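Local coordinates for protein putative rRNA methylase (Clostridium thermocellum ATCC 27405, PDB 3EEY) that binds S-adenosylmethionine and is probably a methyltransferase, with ribosomal RNA as its likely but unproven substrate, at residues 93-98 with 128-133; 116-121 with 151-156; 134-139 with 182-187. All coordinates share one frame; numbering follows the deposited sequence.

Interaction 1: 93-98 with 128-133; sequences PVKAVM and LLVTGG
V94 and the 128-130 backbone show how two main-chain bonds suffice to define a parallel bridge. V94 N donates to L128 O at 2.9 Å, and V94 O receives V130 N, also at 2.9 Å, so both polar groups of V94 are engaged and L129, its bridge partner, lies between the two bonds. Both are nearly straight at the hydrogen, although the first donor stands 29° out of the plane of the L128 carbonyl. Weaker CA-H...O contacts supplement them, from P93 CA to L128 O and from L129 CA to V94 O.

Around the accepting V94 O the cover is apolar: V130 CG1 approaches it to 3.4 Å and L129 CD2 to 3.5 Å. V130 reaches this oxygen because its CG1 is turned between its own backbone N and carbonyl carbon (chi1 71°); the same methyl meets K95 CD at 3.8 Å. The lysine chain bends on both sides of CD, at chi2 and chi4, and NZ ends in a salt bridge with D24. The type II turn from V130 to G133 closes through G133 N to V130 O, 2.9 Å, while L129 O receives K187 NZ.

The contact lies where helix 115-128 runs into strand 129-130. V94 packs on strand 25-28, L129 on I135, and K95 bonds through its backbone to T25 and I134, which lie on the two strands flanking 94-101.

Interaction 2: 116-121 with 151-156; sequences ETTIQA and EKVLEF
I119 and F156 illustrate how one branched side chain can serve a helix pair by setting both its branches against one aromatic residue, with CD1 reaching on to the K152 backbone. I119 CG2 stands over the centre of the F156 ring, 3.7 Å from the centroid and only 11° off the ring normal, a CH-pi contact. With its ring carbon CG anti to the backbone N (chi1 166°), F156 swings its ring toward I119, and the two side chains slide past each other in opposite directions. The other branch of I119 runs beside its backbone N, bringing CG1 to 3.9 Å from F156 CB and CD1 to 4.0 Å from K152 O.

Next to I119 along its helix, T118 CG2 meets V153 CG2 at 3.8 Å, one turn before F156, the side chains crossing at about a right angle. T118 OG1 is hydrogen-bonded to R114 O and E149 OE2, and this side chain is about 4 Å from that of H83, an S-adenosylmethionine-binding residue.

The two near-parallel helices, crossing at -30° with segment axes 9.7 Å apart, pack on one face of the Rossmann-like sheet, where T118 touches L101 of strand 94-101.

Interaction 3: 134-139 with 182-187; sequences IITVVI and LVCIEK
I185 O accepts I135 N at 2.7 Å, the shortest polar bond of an antiparallel ladder that is a textbook case of reciprocal pairing. The return bond, I185 N to I135 O, measures 2.8 Å, and both donors lie in the plane of the carbonyl they approach. V137 and V183 repeat the exchange, with V137 N to V183 O at 2.8 Å. In the non-hydrogen-bonded pairs, CA-H groups face the same oxygens; I134 CA comes to 3.3 Å from I185 O.

I135 and I185 lie side by side and point the same way, CB to CB 4.0 Å. The end of I139 comes in beside V183, CD1 to CG2 3.9 Å. On the opposite face, with T136 and C184, L182 extends with CG anti to its N (chi1 177°), which takes CD1 to 4.1 Å from V138 CG2. The buried E186 carboxylate is gripped through OE1 by I5 N of the second subunit.

An antiparallel strand 181-187 inserted between 133-139 and 165-172, in a sheet of order 3-2-1-4-5-7-6, is the hallmark of class I S-adenosylmethionine-dependent methyltransferases. Helix 115-128 covers I135 and V137, whereas helix 8-19 meets the face bearing I134 and E186.

How the interactions relate
The three contacts involve three neighbouring strands of the seven-stranded, Rossmann-like sheet and two helices packed on one of its faces. Interactions 1 and 3 are in series along the chain, their centres 11 Å apart; strands 94-101 and 133-139 are sheet neighbours, and K187 links the two, NZ bonding to L129 O and its carbonyl probably to G132 N. Interaction 2 alternates with both. Its helix 115-128 is the crossover between parallel strands 94-101 and 133-139, and L154 on helix 148-157 packs against V183 and I139 of interaction 3. The side chain of T118 is about 6 Å, and that of V138 about 8 Å, from the bound S-adenosylmethionine.

Interaction 1: 93-98 with 128-133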
loop_
_atom_site.group_PDB
_atom_site.type_symbol
_atom_site.label_atom_id
_atom_site.label_comp_id
_atom_site.label_asym_id
_atom_site.label_seq_id
_atom_site.Cartn_x
_atom_site.Cartn_y
_atom_site.Cartn_z
ATOM N N PRO A 93 -7.954 -23.884 9.739
ATOM C CA PRO A 93 -7.565 -22.746 8.899
ATOM C C PRO A 93 -7.734 -21.387 9.593
ATOM O O PRO A 93 -8.764 -21.132 10.225
ATOM C CB PRO A 93 -8.523 -22.844 7.703
ATOM C CG PRO A 93 -9.067 -24.231 7.745
ATOM C CD PRO A 93 -9.130 -24.580 9.188
ATOM N N VAL A 94 -6.724 -20.528 9.468
ATOM C CA VAL A 94 -6.766 -19.197 10.075
ATOM C C VAL A 94 -7.094 -18.109 9.054
ATOM O O VAL A 94 -6.785 -18.240 7.865
ATOM C CB VAL A 94 -5.468 -18.847 10.875
ATOM C CG1 VAL A 94 -5.178 -19.911 11.919
ATOM C CG2 VAL A 94 -4.262 -18.655 9.954
ATOM N N LYS A 95 -7.740 -17.047 9.522
ATOM C CA LYS A 95 -8.109 -15.931 8.655
ATOM C C LYS A 95 -6.968 -14.930 8.501
ATOM O O LYS A 95 -6.765 -14.387 7.418
ATOM C CB LYS A 95 -9.366 -15.231 9.174
ATOM C CG LYS A 95 -10.052 -14.307 8.168
ATOM C CD LYS A 95 -10.663 -15.082 7.004
ATOM C CE LYS A 95 -11.802 -14.315 6.346
ATOM N NZ LYS A 95 -12.993 -14.222 7.241
ATOM N N ALA A 96 -6.228 -14.694 9.584
ATOM C CA ALA A 96 -5.186 -13.682 9.583
ATOM C C ALA A 96 -4.047 -14.011 10.524
ATOM O O ALA A 96 -4.238 -14.706 11.510
ATOM C CB ALA A 96 -5.763 -12.318 9.911
ATOM N N VAL A 97 -2.849 -13.530 10.184
ATOM C CA VAL A 97 -1.674 -13.644 11.044
ATOM C C VAL A 97 -0.964 -12.292 11.043
ATOM O O VAL A 97 -0.770 -11.697 9.994
ATOM C CB VAL A 97 -0.688 -14.758 10.583
ATOM C CG1 VAL A 97 0.361 -15.042 11.655
ATOM C CG2 VAL A 97 -1.411 -16.049 10.257
ATOM N N MET A 98 -0.591 -11.804 12.219
ATOM C CA MET A 98 0.134 -10.549 12.317
ATOM C C MET A 98 1.576 -10.791 12.770
ATOM O O MET A 98 1.818 -11.451 13.781
ATOM C CB MET A 98 -0.580 -9.554 13.250
ATOM C CG MET A 98 -1.994 -9.136 12.820
ATOM S SD MET A 98 -2.771 -7.905 13.915
ATOM C CE MET A 98 -2.184 -6.363 13.281
ATOM N N LEU A 128 -1.235 -22.406 6.881
ATOM C CA LEU A 128 -2.399 -22.347 7.771
ATOM C C LEU A 128 -3.511 -21.414 7.313
ATOM O O LEU A 128 -4.640 -21.540 7.775
ATOM C CB LEU A 128 -1.958 -21.967 9.193
ATOM C CG LEU A 128 -1.395 -23.071 10.096
ATOM C CD1 LEU A 128 -0.766 -22.481 11.341
ATOM C CD2 LEU A 128 -2.480 -24.079 10.472
ATOM N N LEU A 129 -3.188 -20.476 6.420
ATOM C CA LEU A 129 -4.148 -19.494 5.908
ATOM C C LEU A 129 -5.224 -20.109 5.059
ATOM O O LEU A 129 -4.941 -20.937 4.189
ATOM C CB LEU A 129 -3.455 -18.437 5.048
ATOM C CG LEU A 129 -2.979 -17.108 5.621
ATOM C CD1 LEU A 129 -2.744 -16.165 4.456
ATOM C CD2 LEU A 129 -3.977 -16.511 6.602
ATOM N N VAL A 130 -6.457 -19.681 5.318
ATOM C CA VAL A 130 -7.598 -19.977 4.471
ATOM C C VAL A 130 -7.466 -19.111 3.205
ATOM O O VAL A 130 -6.822 -18.055 3.235
ATOM C CB VAL A 130 -8.935 -19.738 5.253
ATOM C CG1 VAL A 130 -9.195 -18.253 5.494
ATOM C CG2 VAL A 130 -10.116 -20.394 4.554
ATOM N N THR A 131 -8.026 -19.569 2.086
ATOM C CA THR A 131 -8.065 -18.749 0.875
ATOM C C THR A 131 -8.826 -17.459 1.151
ATOM O O THR A 131 -9.873 -17.472 1.794
ATOM C CB THR A 131 -8.660 -19.491 -0.348
ATOM O OG1 THR A 131 -9.633 -20.448 0.091
ATOM C CG2 THR A 131 -7.578 -20.218 -1.090
ATOM N N GLY A 132 -8.267 -16.344 0.692
ATOM C CA GLY A 132 -8.808 -15.028 1.001
ATOM C C GLY A 132 -8.388 -14.518 2.370
ATOM O O GLY A 132 -8.929 -13.526 2.844
ATOM N N GLY A 133 -7.430 -15.201 3.000
ATOM C CA GLY A 133 -6.873 -14.795 4.290
ATOM C C GLY A 133 -5.648 -13.919 4.122
ATOM O O GLY A 133 -5.098 -13.858 3.036
#

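Interaction 2: 116-121 with 151-156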
loop_
_atom_site.group_PDB
_atom_site.type_symbol
_atom_site.label_atom_id
_atom_site.label_comp_id
_atom_site.label_asym_id
_atom_site.label_seq_id
_atom_site.Cartn_x
_atom_site.Cartn_y
_atom_site.Cartn_z
ATOM N N GLU A 116 15.843 -16.688 9.931
ATOM C CA GLU A 116 15.598 -18.131 9.794
ATOM C C GLU A 116 14.223 -18.544 10.309
ATOM O O GLU A 116 13.460 -19.207 9.604
ATOM C CB GLU A 116 16.659 -18.940 10.555
ATOM C CG GLU A 116 18.099 -18.398 10.483
ATOM C CD GLU A 116 18.442 -17.417 11.609
ATOM O OE1 GLU A 116 18.971 -16.325 11.299
ATOM O OE2 GLU A 116 18.183 -17.731 12.794
ATOM N N THR A 117 13.917 -18.119 11.536
ATOM C CA THR A 117 12.694 -18.514 12.234
ATOM C C THR A 117 11.489 -17.731 11.735
ATOM O O THR A 117 10.368 -18.250 11.717
ATOM C CB THR A 117 12.851 -18.399 13.779
ATOM O OG1 THR A 117 13.423 -17.133 14.123
ATOM C CG2 THR A 117 13.778 -19.484 14.308
ATOM N N THR A 118 11.724 -16.484 11.324
ATOM C CA THR A 118 10.674 -15.647 10.731
ATOM C C THR A 118 10.202 -16.246 9.412
ATOM O O THR A 118 8.996 -16.405 9.205
ATOM C CB THR A 118 11.127 -14.188 10.525
ATOM O OG1 THR A 118 11.528 -13.626 11.781
ATOM C CG2 THR A 118 9.996 -13.348 9.941
ATOM N N ILE A 119 11.157 -16.606 8.551
ATOM C CA ILE A 119 10.869 -17.278 7.277
ATOM C C ILE A 119 10.108 -18.604 7.487
ATOM O O ILE A 119 9.131 -18.883 6.790
ATOM C CB ILE A 119 12.179 -17.461 6.432
ATOM C CG1 ILE A 119 12.624 -16.114 5.857
ATOM C CG2 ILE A 119 11.982 -18.455 5.299
ATOM C CD1 ILE A 119 14.095 -16.025 5.524
ATOM N N GLN A 120 10.555 -19.401 8.458
ATOM C CA GLN A 120 9.854 -20.622 8.866
ATOM C C GLN A 120 8.408 -20.356 9.279
ATOM O O GLN A 120 7.497 -21.017 8.779
ATOM C CB GLN A 120 10.556 -21.281 10.047
ATOM C CG GLN A 120 11.643 -22.250 9.713
ATOM C CD GLN A 120 12.008 -23.068 10.922
ATOM O OE1 GLN A 120 11.233 -23.926 11.357
ATOM N NE2 GLN A 120 13.180 -22.793 11.495
ATOM N N ALA A 121 8.210 -19.398 10.192
ATOM C CA ALA A 121 6.861 -19.015 10.658
ATOM C C ALA A 121 5.985 -18.494 9.539
ATOM O O ALA A 121 4.786 -18.778 9.517
ATOM C CB ALA A 121 6.941 -17.992 11.743
ATOM N N GLU A 151 16.285 -7.750 4.754
ATOM C CA GLU A 151 16.819 -8.202 3.471
ATOM C C GLU A 151 16.463 -9.653 3.155
ATOM O O GLU A 151 15.995 -9.944 2.059
ATOM C CB GLU A 151 18.339 -7.994 3.425
ATOM C CG GLU A 151 18.767 -6.534 3.367
ATOM C CD GLU A 151 18.615 -5.938 1.981
ATOM O OE1 GLU A 151 19.481 -6.203 1.115
ATOM O OE2 GLU A 151 17.629 -5.201 1.762
ATOM N N LYS A 152 16.645 -10.548 4.123
ATOM C CA LYS A 152 16.351 -11.959 3.911
ATOM C C LYS A 152 14.858 -12.273 3.799
ATOM O O LYS A 152 14.468 -13.033 2.910
ATOM C CB LYS A 152 17.025 -12.837 4.974
ATOM C CG LYS A 152 18.532 -12.878 4.844
ATOM C CD LYS A 152 19.189 -13.726 5.918
ATOM C CE LYS A 152 20.712 -13.655 5.799
ATOM N NZ LYS A 152 21.398 -14.347 6.928
ATOM N N VAL A 153 14.037 -11.689 4.683
ATOM C CA VAL A 153 12.585 -11.881 4.646
ATOM C C VAL A 153 11.991 -11.436 3.305
ATOM O O VAL A 153 11.190 -12.160 2.701
ATOM C CB VAL A 153 11.860 -11.164 5.834
ATOM C CG1 VAL A 153 10.364 -11.110 5.618
ATOM C CG2 VAL A 153 12.157 -11.868 7.150
ATOM N N LEU A 154 12.398 -10.255 2.848
ATOM C CA LEU A 154 11.975 -9.731 1.556
ATOM C C LEU A 154 12.459 -10.576 0.373
ATOM O O LEU A 154 11.710 -10.787 -0.580
ATOM C CB LEU A 154 12.392 -8.260 1.391
ATOM C CG LEU A 154 11.624 -7.213 2.218
ATOM C CD1 LEU A 154 12.254 -5.826 2.110
ATOM C CD2 LEU A 154 10.151 -7.140 1.837
ATOM N N GLU A 155 13.688 -11.076 0.453
ATOM C CA GLU A 155 14.226 -11.969 -0.581
ATOM C C GLU A 155 13.458 -13.287 -0.636
ATOM O O GLU A 155 13.208 -13.811 -1.719
ATOM C CB GLU A 155 15.724 -12.228 -0.373
ATOM C CG GLU A 155 16.422 -12.759 -1.614
ATOM C CD GLU A 155 17.785 -13.362 -1.320
ATOM O OE1 GLU A 155 18.280 -13.218 -0.181
ATOM O OE2 GLU A 155 18.364 -13.987 -2.234
ATOM N N PHE A 156 13.084 -13.808 0.530
ATOM C CA PHE A 156 12.209 -14.972 0.608
ATOM C C PHE A 156 10.828 -14.706 0.006
ATOM O O PHE A 156 10.312 -15.522 -0.764
ATOM C CB PHE A 156 12.065 -15.471 2.060
ATOM C CG PHE A 156 10.929 -16.454 2.254
ATOM C CD1 PHE A 156 11.015 -17.753 1.749
ATOM C CD2 PHE A 156 9.772 -16.075 2.937
ATOM C CE1 PHE A 156 9.974 -18.660 1.916
ATOM C CE2 PHE A 156 8.715 -16.969 3.106
ATOM C CZ PHE A 156 8.816 -18.268 2.599
#

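Interaction 3: 134-139 with 182-187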
loop_
_atom_site.group_PDB
_atom_site.type_symbol
_atom_site.label_atom_id
_atom_site.label_comp_id
_atom_site.label_asym_id
_atom_site.label_seq_id
_atom_site.Cartn_x
_atom_site.Cartn_y
_atom_site.Cartn_z
ATOM N N ILE A 134 -5.213 -13.254 5.195
ATOM C CA ILE A 134 -4.134 -12.257 5.105
ATOM C C ILE A 134 -3.055 -12.425 6.168
ATOM O O ILE A 134 -3.339 -12.798 7.292
ATOM C CB ILE A 134 -4.704 -10.795 5.083
ATOM C CG1 ILE A 134 -3.624 -9.775 4.713
ATOM C CG2 ILE A 134 -5.348 -10.406 6.432
ATOM C CD1 ILE A 134 -3.970 -8.881 3.561
ATOM N N ILE A 135 -1.808 -12.188 5.790
ATOM C CA ILE A 135 -0.720 -12.025 6.743
ATOM C C ILE A 135 -0.230 -10.599 6.577
ATOM O O ILE A 135 0.004 -10.160 5.454
ATOM C CB ILE A 135 0.454 -13.001 6.473
ATOM C CG1 ILE A 135 -0.003 -14.448 6.643
ATOM C CG2 ILE A 135 1.654 -12.711 7.406
ATOM C CD1 ILE A 135 0.785 -15.452 5.830
ATOM N N THR A 136 -0.097 -9.870 7.686
ATOM C CA THR A 136 0.591 -8.585 7.662
ATOM C C THR A 136 1.933 -8.700 8.387
ATOM O O THR A 136 2.031 -9.354 9.416
ATOM C CB THR A 136 -0.256 -7.452 8.277
ATOM O OG1 THR A 136 -0.483 -7.728 9.661
ATOM C CG2 THR A 136 -1.592 -7.317 7.554
ATOM N N VAL A 137 2.967 -8.099 7.810
ATOM C CA VAL A 137 4.317 -8.103 8.378
ATOM C C VAL A 137 4.815 -6.656 8.450
ATOM O O VAL A 137 5.080 -6.025 7.424
ATOM C CB VAL A 137 5.301 -8.958 7.521
ATOM C CG1 VAL A 137 6.619 -9.175 8.248
ATOM C CG2 VAL A 137 4.687 -10.294 7.147
ATOM N N VAL A 138 4.900 -6.109 9.663
ATOM C CA VAL A 138 5.531 -4.809 9.852
ATOM C C VAL A 138 7.016 -5.072 10.132
ATOM O O VAL A 138 7.362 -5.719 11.111
ATOM C CB VAL A 138 4.862 -3.976 10.979
ATOM C CG1 VAL A 138 5.505 -2.602 11.087
ATOM C CG2 VAL A 138 3.375 -3.811 10.711
ATOM N N ILE A 139 7.883 -4.603 9.243
ATOM C CA ILE A 139 9.314 -4.857 9.348
ATOM C C ILE A 139 10.017 -3.616 9.876
ATOM O O ILE A 139 10.013 -2.568 9.233
ATOM C CB ILE A 139 9.941 -5.264 7.982
ATOM C CG1 ILE A 139 9.260 -6.516 7.417
ATOM C CG2 ILE A 139 11.448 -5.492 8.132
ATOM C CD1 ILE A 139 9.613 -6.831 5.964
ATOM N N LEU A 182 5.665 -2.206 5.493
ATOM C CA LEU A 182 4.532 -3.134 5.562
ATOM C C LEU A 182 4.487 -4.123 4.394
ATOM O O LEU A 182 4.440 -3.719 3.243
ATOM C CB LEU A 182 3.207 -2.376 5.614
ATOM C CG LEU A 182 1.938 -3.238 5.627
ATOM C CD1 LEU A 182 1.817 -4.094 6.893
ATOM C CD2 LEU A 182 0.713 -2.381 5.446
ATOM N N VAL A 183 4.477 -5.416 4.706
ATOM C CA VAL A 183 4.229 -6.441 3.701
ATOM C C VAL A 183 2.866 -7.085 3.976
ATOM O O VAL A 183 2.563 -7.453 5.101
ATOM C CB VAL A 183 5.365 -7.493 3.633
ATOM C CG1 VAL A 183 5.107 -8.489 2.539
ATOM C CG2 VAL A 183 6.706 -6.823 3.359
ATOM N N CYS A 184 2.031 -7.161 2.945
ATOM C CA CYS A 184 0.742 -7.823 3.029
ATOM C C CYS A 184 0.753 -9.047 2.138
ATOM O O CYS A 184 1.006 -8.939 0.947
ATOM C CB CYS A 184 -0.376 -6.888 2.584
ATOM S SG CYS A 184 -0.704 -5.566 3.725
ATOM N N ILE A 185 0.507 -10.212 2.730
ATOM C CA ILE A 185 0.411 -11.465 1.990
ATOM C C ILE A 185 -1.028 -11.954 2.028
ATOM O O ILE A 185 -1.573 -12.165 3.102
ATOM C CB ILE A 185 1.323 -12.554 2.602
ATOM C CG1 ILE A 185 2.750 -12.026 2.794
ATOM C CG2 ILE A 185 1.301 -13.818 1.755
ATOM C CD1 ILE A 185 3.529 -12.758 3.842
ATOM N N GLU A 186 -1.641 -12.126 0.861
ATOM C CA GLU A 186 -3.014 -12.624 0.775
ATOM C C GLU A 186 -3.059 -13.895 -0.045
ATOM O O GLU A 186 -2.573 -13.913 -1.170
ATOM C CB GLU A 186 -3.940 -11.595 0.123
ATOM C CG GLU A 186 -5.410 -11.991 0.222
ATOM C CD GLU A 186 -6.337 -11.183 -0.663
ATOM O OE1 GLU A 186 -5.921 -10.146 -1.206
ATOM O OE2 GLU A 186 -7.504 -11.593 -0.816
ATOM N N LYS A 187 -3.650 -14.950 0.509
ATOM C CA LYS A 187 -3.826 -16.204 -0.220
ATOM C C LYS A 187 -4.955 -16.062 -1.228
ATOM O O LYS A 187 -6.049 -15.641 -0.882
ATOM C CB LYS A 187 -4.096 -17.371 0.737
ATOM C CG LYS A 187 -4.218 -18.734 0.052
ATOM C CD LYS A 187 -4.414 -19.876 1.042
ATOM C CE LYS A 187 -3.109 -20.579 1.326
ATOM N NZ LYS A 187 -3.188 -21.681 2.327
#